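Local coordinates for protein D-alanyl-D-alanine carboxypeptidase DacD (Escherichia coli, PDB 5FSR) that removes C-terminal D-alanyl residues from sugar-peptide precursors of the cell wall, acting as a penicillin-binding serine carboxypeptidase of peptidoglycan metabolism, at residues S39-D44 with D184-S189; K67-Y72 with L160-T165; N219-D224 with F242-S247. All blocks are in the same frame, centred on the assembly; numbering follows the deposited sequence.

Interaction 1 of 3, residues S39-D44 with D184-S189; sequences SWVLMD and DLAVLS
Val-41 is the first residue of segment 39-44 to touch segment 184-189, and the point at which the two backbones come closest: its CA is 6.8 Å from the CA of Ala-186. The branch that makes the contact is CG1 of Val-41, which presses on Ala-186 CB at 3.5 Å. Leu-42 follows the alternation of a strand and turns its side chain to the other face of the sheet, where it touches Leu-255. Met-43 returns to the helix side. Its CG lies anti to the backbone N (chi1 177°) and the chain runs on extended until it bends at chi3 (-74°), a bend that carries the terminal methyl back over the helix. CE of Met-43 thus settles 3.6 Å from Ala-186 CB and 4.0 Å from Val-187 CG2. The methyl of Ala-186 is therefore gripped by both strand residues, while Val-187 is met obliquely, by one branch only. The two segments run at 32° to each other, where helix 182-193 packs against the five-stranded sheet of the carboxypeptidase domain. The closest contacts are between methyl groups, which implies cohesion by dispersion and exclusion of water, consistent with the small Ala-186 allowing a close approach.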
loop_
_atom_site.group_PDB
_atom_site.type_symbol
_atom_site.label_atom_id
_atom_site.label_comp_id
_atom_site.label_asym_id
_atom_site.label_seq_id
_atom_site.Cartn_x
_atom_site.Cartn_y
_atom_site.Cartn_z
ATOM N N SER A 39 1.662 5.882 15.238
ATOM C CA SER A 39 0.427 5.587 14.534
ATOM C C SER A 39 0.489 4.219 13.906
ATOM O O SER A 39 1.586 3.716 13.634
ATOM C CB SER A 39 0.205 6.608 13.437
ATOM O OG SER A 39 0.115 7.887 14.018
ATOM N N TRP A 40 -0.688 3.603 13.707
ATOM C CA TRP A 40 -0.782 2.282 13.053
ATOM C C TRP A 40 -2.173 1.936 12.496
ATOM O O TRP A 40 -3.198 2.423 12.969
ATOM C CB TRP A 40 -0.251 1.161 13.942
ATOM C CG TRP A 40 -1.064 0.902 15.203
ATOM C CD1 TRP A 40 -1.972 -0.093 15.389
ATOM C CD2 TRP A 40 -1.036 1.658 16.432
ATOM N NE1 TRP A 40 -2.502 -0.014 16.653
ATOM C CE2 TRP A 40 -1.949 1.046 17.314
ATOM C CE3 TRP A 40 -0.329 2.792 16.870
ATOM C CZ2 TRP A 40 -2.171 1.521 18.612
ATOM C CZ3 TRP A 40 -0.549 3.273 18.174
ATOM C CH2 TRP A 40 -1.468 2.635 19.027
ATOM N N VAL A 41 -2.155 1.110 11.459
ATOM C CA VAL A 41 -3.321 0.591 10.797
ATOM C C VAL A 41 -2.989 -0.855 10.368
ATOM O O VAL A 41 -1.952 -1.093 9.744
ATOM C CB VAL A 41 -3.673 1.466 9.577
ATOM C CG1 VAL A 41 -4.744 0.807 8.699
ATOM C CG2 VAL A 41 -4.154 2.823 10.043
ATOM N N LEU A 42 -3.837 -1.804 10.740
ATOM C CA LEU A 42 -3.810 -3.153 10.169
ATOM C C LEU A 42 -5.110 -3.296 9.407
ATOM O O LEU A 42 -6.171 -3.165 9.985
ATOM C CB LEU A 42 -3.713 -4.205 11.260
ATOM C CG LEU A 42 -3.784 -5.691 10.850
ATOM C CD1 LEU A 42 -2.652 -6.161 9.936
ATOM C CD2 LEU A 42 -3.832 -6.522 12.117
ATOM N N MET A 43 -5.025 -3.514 8.099
ATOM C CA MET A 43 -6.180 -3.468 7.230
ATOM C C MET A 43 -6.314 -4.769 6.452
ATOM O O MET A 43 -5.324 -5.370 6.076
ATOM C CB MET A 43 -6.059 -2.281 6.275
ATOM C CG MET A 43 -7.180 -2.162 5.248
ATOM S SD MET A 43 -6.962 -0.846 4.053
ATOM C CE MET A 43 -7.307 0.618 5.020
ATOM N N ASP A 44 -7.552 -5.171 6.190
ATOM C CA ASP A 44 -7.821 -6.307 5.314
ATOM C C ASP A 44 -7.884 -5.896 3.842
ATOM O O ASP A 44 -8.438 -4.850 3.489
ATOM C CB ASP A 44 -9.140 -6.985 5.727
ATOM C CG ASP A 44 -9.526 -8.088 4.804
ATOM O OD1 ASP A 44 -8.808 -9.114 4.843
ATOM O OD2 ASP A 44 -10.511 -7.899 4.035
ATOM N N ASP A 184 -4.391 6.858 5.377
ATOM C CA ASP A 184 -4.230 7.168 3.928
ATOM C C ASP A 184 -3.231 6.273 3.196
ATOM O O ASP A 184 -3.466 5.914 2.078
ATOM C CB ASP A 184 -3.876 8.641 3.688
ATOM C CG ASP A 184 -5.043 9.561 3.934
ATOM O OD1 ASP A 184 -6.039 9.085 4.540
ATOM O OD2 ASP A 184 -4.977 10.763 3.549
ATOM N N LEU A 185 -2.159 5.868 3.858
ATOM C CA LEU A 185 -1.104 5.039 3.234
ATOM C C LEU A 185 -1.552 3.578 3.182
ATOM O O LEU A 185 -1.174 2.825 2.253
ATOM C CB LEU A 185 0.239 5.182 3.997
ATOM C CG LEU A 185 0.927 6.551 3.954
ATOM C CD1 LEU A 185 2.109 6.667 4.925
ATOM C CD2 LEU A 185 1.418 6.835 2.545
ATOM N N ALA A 186 -2.302 3.156 4.191
ATOM C CA ALA A 186 -3.034 1.873 4.110
ATOM C C ALA A 186 -3.961 1.820 2.892
ATOM O O ALA A 186 -3.931 0.849 2.121
ATOM C CB ALA A 186 -3.822 1.635 5.380
ATOM N N VAL A 187 -4.728 2.887 2.690
ATOM C CA VAL A 187 -5.636 2.969 1.548
ATOM C C VAL A 187 -4.888 3.017 0.200
ATOM O O VAL A 187 -5.300 2.357 -0.790
ATOM C CB VAL A 187 -6.623 4.152 1.681
ATOM C CG1 VAL A 187 -7.544 4.283 0.448
ATOM C CG2 VAL A 187 -7.467 3.976 2.926
ATOM N N LEU A 188 -3.769 3.744 0.177
ATOM C CA LEU A 188 -2.993 3.880 -1.037
ATOM C C LEU A 188 -2.352 2.545 -1.287
ATOM O O LEU A 188 -2.258 2.114 -2.455
ATOM C CB LEU A 188 -1.943 5.009 -0.973
ATOM C CG LEU A 188 -0.991 5.095 -2.181
ATOM C CD1 LEU A 188 -1.727 5.504 -3.441
ATOM C CD2 LEU A 188 0.176 6.015 -1.885
ATOM N N SER A 189 -1.896 1.882 -0.232
ATOM C CA SER A 189 -1.256 0.569 -0.436
ATOM C C SER A 189 -2.236 -0.459 -0.987
ATOM O O SER A 189 -1.879 -1.227 -1.886
ATOM C CB SER A 189 -0.564 0.052 0.827
ATOM O OG SER A 189 0.239 1.039 1.402
#

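Interaction 2 of 3, residues K67-Y72 with L160-T165; sequences KLMTGY and LHLKDT
Met-69 and Leu-162, with Tyr-72 and Leu-160, bridge helix 66-79 and the turn that follows helix 146-159, and they do so entirely through the ends of their side chains: the nearest CA pair, Met-69 and Thr-165, is 10.6 Å apart. The aliphatic half is a meeting of Met-69 and Leu-162 tip to tip, with CE of Met-69 4.1 Å from CD1 of Leu-162. Met-69 leaves the helix with CG anti to the backbone N (chi1 -177°), and bends at chi2 (46°) and again at chi3 give it a folded shape rather than an extended one. Its surroundings are apolar too, since it also touches Met-153 and Tyr-156 of helix 146-159, Phe-167, and Leu-188 of helix 182-193.

The aromatic half lies one turn further along the helix. Here CD1 of Leu-160 approaches ring atom CE2 of Tyr-72 at 4.0 Å, the two side chains slanting past each other.

Backbone bonds shape the turn that presents the leucines. His-161 has positive phi (63°) and completes a Schellman motif at the end of helix 146-159. Leu-162 is the centre of an inverse gamma turn, with a weak bond from Lys-163 N to His-161 O at 3.1 Å, and then begins a type I turn closed by Thr-165 N to Leu-162 O, also 3.1 Å.

Near the start of helix 66-79 stands Lys-67, the proton acceptor by similarity; NZ of Lys-67 is hydrogen-bonded with OG of Ser-130. Ser-64 and Lys-67 form the SxxK motif, and this packing of its helix among neighbouring helices is that of the helical region of the penicillin-binding fold.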
loop_
_atom_site.group_PDB
_atom_site.type_symbol
_atom_site.label_atom_id
_atom_site.label_comp_id
_atom_site.label_asym_id
_atom_site.label_seq_id
_atom_site.Cartn_x
_atom_site.Cartn_y
_atom_site.Cartn_z
ATOM N N LYS A 67 7.035 7.770 -2.449
ATOM C CA LYS A 67 7.293 6.931 -3.640
ATOM C C LYS A 67 6.308 5.847 -3.922
ATOM O O LYS A 67 6.322 5.341 -5.054
ATOM C CB LYS A 67 8.684 6.284 -3.625
ATOM C CG LYS A 67 9.775 7.272 -3.963
ATOM C CD LYS A 67 11.158 6.722 -3.618
ATOM C CE LYS A 67 12.163 7.824 -3.432
ATOM N NZ LYS A 67 12.829 7.959 -2.107
ATOM N N LEU A 68 5.471 5.478 -2.942
ATOM C CA LEU A 68 4.351 4.577 -3.241
ATOM C C LEU A 68 3.419 5.229 -4.207
ATOM O O LEU A 68 3.000 4.589 -5.165
ATOM C CB LEU A 68 3.565 4.144 -1.982
ATOM C CG LEU A 68 4.384 3.407 -0.948
ATOM C CD1 LEU A 68 3.524 3.229 0.299
ATOM C CD2 LEU A 68 4.872 2.078 -1.489
ATOM N N MET A 69 3.082 6.495 -3.942
ATOM C CA MET A 69 2.234 7.277 -4.872
ATOM C C MET A 69 2.870 7.451 -6.235
ATOM O O MET A 69 2.196 7.359 -7.265
ATOM C CB MET A 69 1.884 8.638 -4.298
ATOM C CG MET A 69 0.960 9.471 -5.180
ATOM S SD MET A 69 -0.413 8.476 -5.775
ATOM C CE MET A 69 -1.720 8.984 -4.638
ATOM N N THR A 70 4.188 7.645 -6.248
ATOM C CA THR A 70 4.930 7.879 -7.489
ATOM C C THR A 70 4.774 6.623 -8.341
ATOM O O THR A 70 4.400 6.717 -9.519
ATOM C CB THR A 70 6.396 8.262 -7.176
ATOM O OG1 THR A 70 6.410 9.472 -6.387
ATOM C CG2 THR A 70 7.263 8.387 -8.443
ATOM N N GLY A 71 5.022 5.455 -7.753
ATOM C CA GLY A 71 4.783 4.184 -8.478
ATOM C C GLY A 71 3.336 3.999 -8.944
ATOM O O GLY A 71 3.067 3.337 -9.965
ATOM N N TYR A 72 2.402 4.544 -8.167
ATOM C CA TYR A 72 0.988 4.385 -8.445
ATOM C C TYR A 72 0.644 5.164 -9.679
ATOM O O TYR A 72 -0.026 4.623 -10.545
ATOM C CB TYR A 72 0.079 4.776 -7.250
ATOM C CG TYR A 72 -1.364 4.365 -7.504
ATOM C CD1 TYR A 72 -1.735 3.025 -7.501
ATOM C CD2 TYR A 72 -2.342 5.300 -7.778
ATOM C CE1 TYR A 72 -3.039 2.632 -7.765
ATOM C CE2 TYR A 72 -3.661 4.915 -8.037
ATOM C CZ TYR A 72 -4.002 3.569 -8.019
ATOM O OH TYR A 72 -5.292 3.184 -8.296
ATOM N N LEU A 160 -8.753 8.800 -4.641
ATOM C CA LEU A 160 -8.690 7.710 -3.696
ATOM C C LEU A 160 -9.166 8.125 -2.295
ATOM O O LEU A 160 -9.185 7.282 -1.388
ATOM C CB LEU A 160 -7.242 7.190 -3.609
ATOM C CG LEU A 160 -6.593 6.513 -4.837
ATOM C CD1 LEU A 160 -5.227 5.941 -4.475
ATOM C CD2 LEU A 160 -7.487 5.437 -5.442
ATOM N N HIS A 161 -9.535 9.409 -2.127
ATOM C CA HIS A 161 -9.999 9.991 -0.873
ATOM C C HIS A 161 -8.935 9.960 0.214
ATOM O O HIS A 161 -9.208 9.591 1.353
ATOM C CB HIS A 161 -11.294 9.317 -0.425
ATOM C CG HIS A 161 -12.293 9.154 -1.527
ATOM N ND1 HIS A 161 -13.105 10.184 -1.948
ATOM C CD2 HIS A 161 -12.600 8.082 -2.302
ATOM C CE1 HIS A 161 -13.882 9.751 -2.925
ATOM N NE2 HIS A 161 -13.588 8.482 -3.166
ATOM N N LEU A 162 -7.715 10.360 -0.150
ATOM C CA LEU A 162 -6.623 10.503 0.816
ATOM C C LEU A 162 -6.705 11.938 1.397
ATOM O O LEU A 162 -5.954 12.870 1.025
ATOM C CB LEU A 162 -5.276 10.142 0.183
ATOM C CG LEU A 162 -5.130 8.801 -0.568
ATOM C CD1 LEU A 162 -3.691 8.574 -1.014
ATOM C CD2 LEU A 162 -5.595 7.598 0.252
ATOM N N LYS A 163 -7.641 12.087 2.347
ATOM C CA LYS A 163 -8.065 13.390 2.869
ATOM C C LYS A 163 -7.003 14.086 3.713
ATOM O O LYS A 163 -7.061 15.290 3.883
ATOM C CB LYS A 163 -9.351 13.243 3.698
ATOM C CG LYS A 163 -10.540 12.686 2.923
ATOM C CD LYS A 163 -11.228 13.740 2.074
ATOM C CE LYS A 163 -12.350 14.410 2.860
ATOM N NZ LYS A 163 -12.678 15.710 2.220
ATOM N N ASP A 164 -6.043 13.325 4.223
ATOM C CA ASP A 164 -4.954 13.845 5.037
ATOM C C ASP A 164 -3.678 14.026 4.229
ATOM O O ASP A 164 -2.638 14.277 4.811
ATOM C CB ASP A 164 -4.661 12.860 6.167
ATOM C CG ASP A 164 -5.898 12.497 6.954
ATOM O OD1 ASP A 164 -6.468 13.431 7.517
ATOM O OD2 ASP A 164 -6.299 11.294 6.995
ATOM N N THR A 165 -3.750 13.893 2.900
ATOM C CA THR A 165 -2.546 13.693 2.061
ATOM C C THR A 165 -2.301 14.838 1.042
ATOM O O THR A 165 -3.197 15.301 0.340
ATOM C CB THR A 165 -2.633 12.350 1.331
ATOM O OG1 THR A 165 -2.839 11.320 2.295
ATOM C CG2 THR A 165 -1.352 12.030 0.564
#

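Interaction 3 of 3, residues N219-D224 with F242-S247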
loop_
_atom_site.group_PDB
_atom_site.type_symbol
_atom_site.label_atom_id
_atom_site.label_comp_id
_atom_site.label_asym_id
_atom_site.label_seq_id
_atom_site.Cartn_x
_atom_site.Cartn_y
_atom_site.Cartn_z
ATOM N N ASN A 219 13.460 -3.392 2.066
ATOM C CA ASN A 219 12.435 -3.995 2.912
ATOM C C ASN A 219 12.905 -5.325 3.470
ATOM O O ASN A 219 12.764 -6.365 2.815
ATOM C CB ASN A 219 11.116 -4.177 2.136
ATOM C CG ASN A 219 9.979 -4.726 3.011
ATOM O OD1 ASN A 219 9.991 -4.569 4.245
ATOM N ND2 ASN A 219 8.995 -5.378 2.375
ATOM N N GLY A 220 13.423 -5.285 4.697
ATOM C CA GLY A 220 13.889 -6.477 5.388
ATOM C C GLY A 220 12.880 -7.599 5.541
ATOM O O GLY A 220 13.250 -8.765 5.511
ATOM N N LEU A 221 11.605 -7.262 5.707
ATOM C CA LEU A 221 10.584 -8.278 5.934
ATOM C C LEU A 221 10.405 -9.291 4.787
ATOM O O LEU A 221 9.897 -10.396 5.026
ATOM C CB LEU A 221 9.234 -7.633 6.304
ATOM C CG LEU A 221 9.140 -7.003 7.704
ATOM C CD1 LEU A 221 7.844 -6.221 7.839
ATOM C CD2 LEU A 221 9.231 -8.038 8.828
ATOM N N LEU A 222 10.824 -8.939 3.574
ATOM C CA LEU A 222 10.827 -9.876 2.428
ATOM C C LEU A 222 11.541 -11.223 2.677
ATOM O O LEU A 222 11.148 -12.227 2.072
ATOM C CB LEU A 222 11.465 -9.208 1.182
ATOM C CG LEU A 222 10.703 -8.096 0.453
ATOM C CD1 LEU A 222 11.485 -7.616 -0.765
ATOM C CD2 LEU A 222 9.303 -8.548 0.038
ATOM N N TRP A 223 12.591 -11.218 3.519
ATOM C CA TRP A 223 13.384 -12.412 3.856
ATOM C C TRP A 223 12.921 -13.093 5.147
ATOM O O TRP A 223 13.647 -13.909 5.685
ATOM C CB TRP A 223 14.889 -12.062 4.032
ATOM C CG TRP A 223 15.620 -11.760 2.781
ATOM C CD1 TRP A 223 16.208 -12.665 1.941
ATOM C CD2 TRP A 223 15.873 -10.464 2.226
ATOM N NE1 TRP A 223 16.784 -12.008 0.876
ATOM C CE2 TRP A 223 16.603 -10.658 1.026
ATOM C CE3 TRP A 223 15.549 -9.153 2.619
ATOM C CZ2 TRP A 223 17.010 -9.593 0.205
ATOM C CZ3 TRP A 223 15.952 -8.083 1.790
ATOM C CH2 TRP A 223 16.680 -8.320 0.594
ATOM N N ASP A 224 11.729 -12.763 5.638
ATOM C CA ASP A 224 11.202 -13.373 6.858
ATOM C C ASP A 224 10.851 -14.813 6.562
ATOM O O ASP A 224 10.149 -15.096 5.603
ATOM C CB ASP A 224 9.973 -12.616 7.348
ATOM C CG ASP A 224 9.520 -13.046 8.736
ATOM O OD1 ASP A 224 10.108 -13.963 9.342
ATOM O OD2 ASP A 224 8.529 -12.473 9.231
ATOM N N PHE A 242 10.454 6.090 12.743
ATOM C CA PHE A 242 10.665 5.089 11.735
ATOM C C PHE A 242 9.305 4.515 11.303
ATOM O O PHE A 242 8.400 4.322 12.110
ATOM C CB PHE A 242 11.599 4.001 12.290
ATOM C CG PHE A 242 12.996 4.501 12.647
ATOM C CD1 PHE A 242 13.242 5.133 13.860
ATOM C CD2 PHE A 242 14.073 4.343 11.763
ATOM C CE1 PHE A 242 14.513 5.591 14.188
ATOM C CE2 PHE A 242 15.343 4.807 12.089
ATOM C CZ PHE A 242 15.566 5.435 13.295
ATOM N N ASN A 243 9.177 4.260 10.007
ATOM C CA ASN A 243 7.919 3.964 9.372
ATOM C C ASN A 243 8.030 2.691 8.538
ATOM O O ASN A 243 9.120 2.280 8.175
ATOM C CB ASN A 243 7.462 5.145 8.497
ATOM C CG ASN A 243 7.539 6.482 9.215
ATOM O OD1 ASN A 243 7.251 6.586 10.399
ATOM N ND2 ASN A 243 7.943 7.523 8.484
ATOM N N LEU A 244 6.877 2.080 8.236
ATOM C CA LEU A 244 6.831 0.823 7.482
ATOM C C LEU A 244 5.459 0.572 6.835
ATOM O O LEU A 244 4.442 1.041 7.323
ATOM C CB LEU A 244 7.192 -0.323 8.407
ATOM C CG LEU A 244 7.253 -1.725 7.786
ATOM C CD1 LEU A 244 8.246 -2.605 8.509
ATOM C CD2 LEU A 244 5.891 -2.376 7.801
ATOM N N ILE A 245 5.480 -0.121 5.685
ATOM C CA ILE A 245 4.293 -0.634 5.010
ATOM C C ILE A 245 4.632 -2.061 4.553
ATOM O O ILE A 245 5.376 -2.243 3.595
ATOM C CB ILE A 245 3.829 0.278 3.867
ATOM C CG1 ILE A 245 3.621 1.690 4.426
ATOM C CG2 ILE A 245 2.526 -0.221 3.229
ATOM C CD1 ILE A 245 2.804 2.630 3.600
ATOM N N ALA A 246 4.109 -3.061 5.301
ATOM C CA ALA A 246 4.177 -4.454 4.931
ATOM C C ALA A 246 2.799 -5.015 4.531
ATOM O O ALA A 246 1.731 -4.473 4.864
ATOM C CB ALA A 246 4.785 -5.258 6.061
ATOM N N SER A 247 2.821 -6.102 3.783
ATOM C CA SER A 247 1.606 -6.780 3.382
ATOM C C SER A 247 1.953 -8.260 3.251
ATOM O O SER A 247 3.011 -8.602 2.731
ATOM C CB SER A 247 1.040 -6.191 2.094
ATOM O OG SER A 247 0.016 -6.998 1.558
#
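Backbones approach most closely where Leu-221, in a single 3-10 turn spanning residues 220-222, lies with its CA 7.5 Å from that of Ala-246 on strand 242-250. The contact then narrows to one methyl group. CD1 of Leu-221 reaches the strand and divides itself between two residues that project on the same side, meeting CD1 of Leu-244 at 3.7 Å and CB of Ala-246 at 3.7 Å. Leu-221 has its CG anti to the carbonyl carbon (chi1 -72°) and CD1 continues the chain outward, an extended shape that puts the methyl over the strand. The side chain of Leu-244 crosses that of Leu-221 at about a right angle, so the two meet at a methyl rather than lying along one another. Asn-219 also faces the strand without coming into close contact, and its OD1 accepts a weak bond, 3.5 Å long and 142° at the hydrogen, from the backbone N of Leu-221.

The setting is the central antiparallel sheet of the carboxypeptidase domain, an arrangement shared with the serine beta-lactamases, in which helices cover both faces. Leu-244 turns one way, onto Arg-268 and Ala-272 of helix 265-282, and the intervening Ile-245 turns the other, onto helix 182-193. Leu-221 therefore fills a position beside helix 265-282, touching Glu-269 and Arg-273, and also rests on Val-229 of the adjoining strand 228-236.

A charged pair lies beside the apolar centre: Asp-224, two residues past the 3-10 turn, forms a salt bridge through OD2 with NE of Arg-273. Lys-233, a substrate-binding residue by similarity, has its side chain about 7 Å from that of Leu-244.

In the fold
Helix 182-193 connects the three contacts, with the sheet on one flank and helix 66-79 on another. Interactions 1 and 2, whose centres are 11 Å apart, are joined by a polar link: OD2 of Asp-184 probably hydrogen-bonds to Thr-165 OG1 at 2.5 Å and to Asp-164 N at 2.9 Å, tying the helix to the turn. Interactions 1 and 3 reach the same sheet from different faces, and Leu-185 CB touches Ile-245 CD1 at 3.6 Å. Interactions 2 and 3, 19 Å apart, meet through Leu-68 and Ile-245. Segment 67-72 includes Lys-67, proton acceptor by similarity; the side chains of Met-69 and Leu-244 lie about 11 and 10 Å from that of Ser-64, acyl-ester serine by similarity.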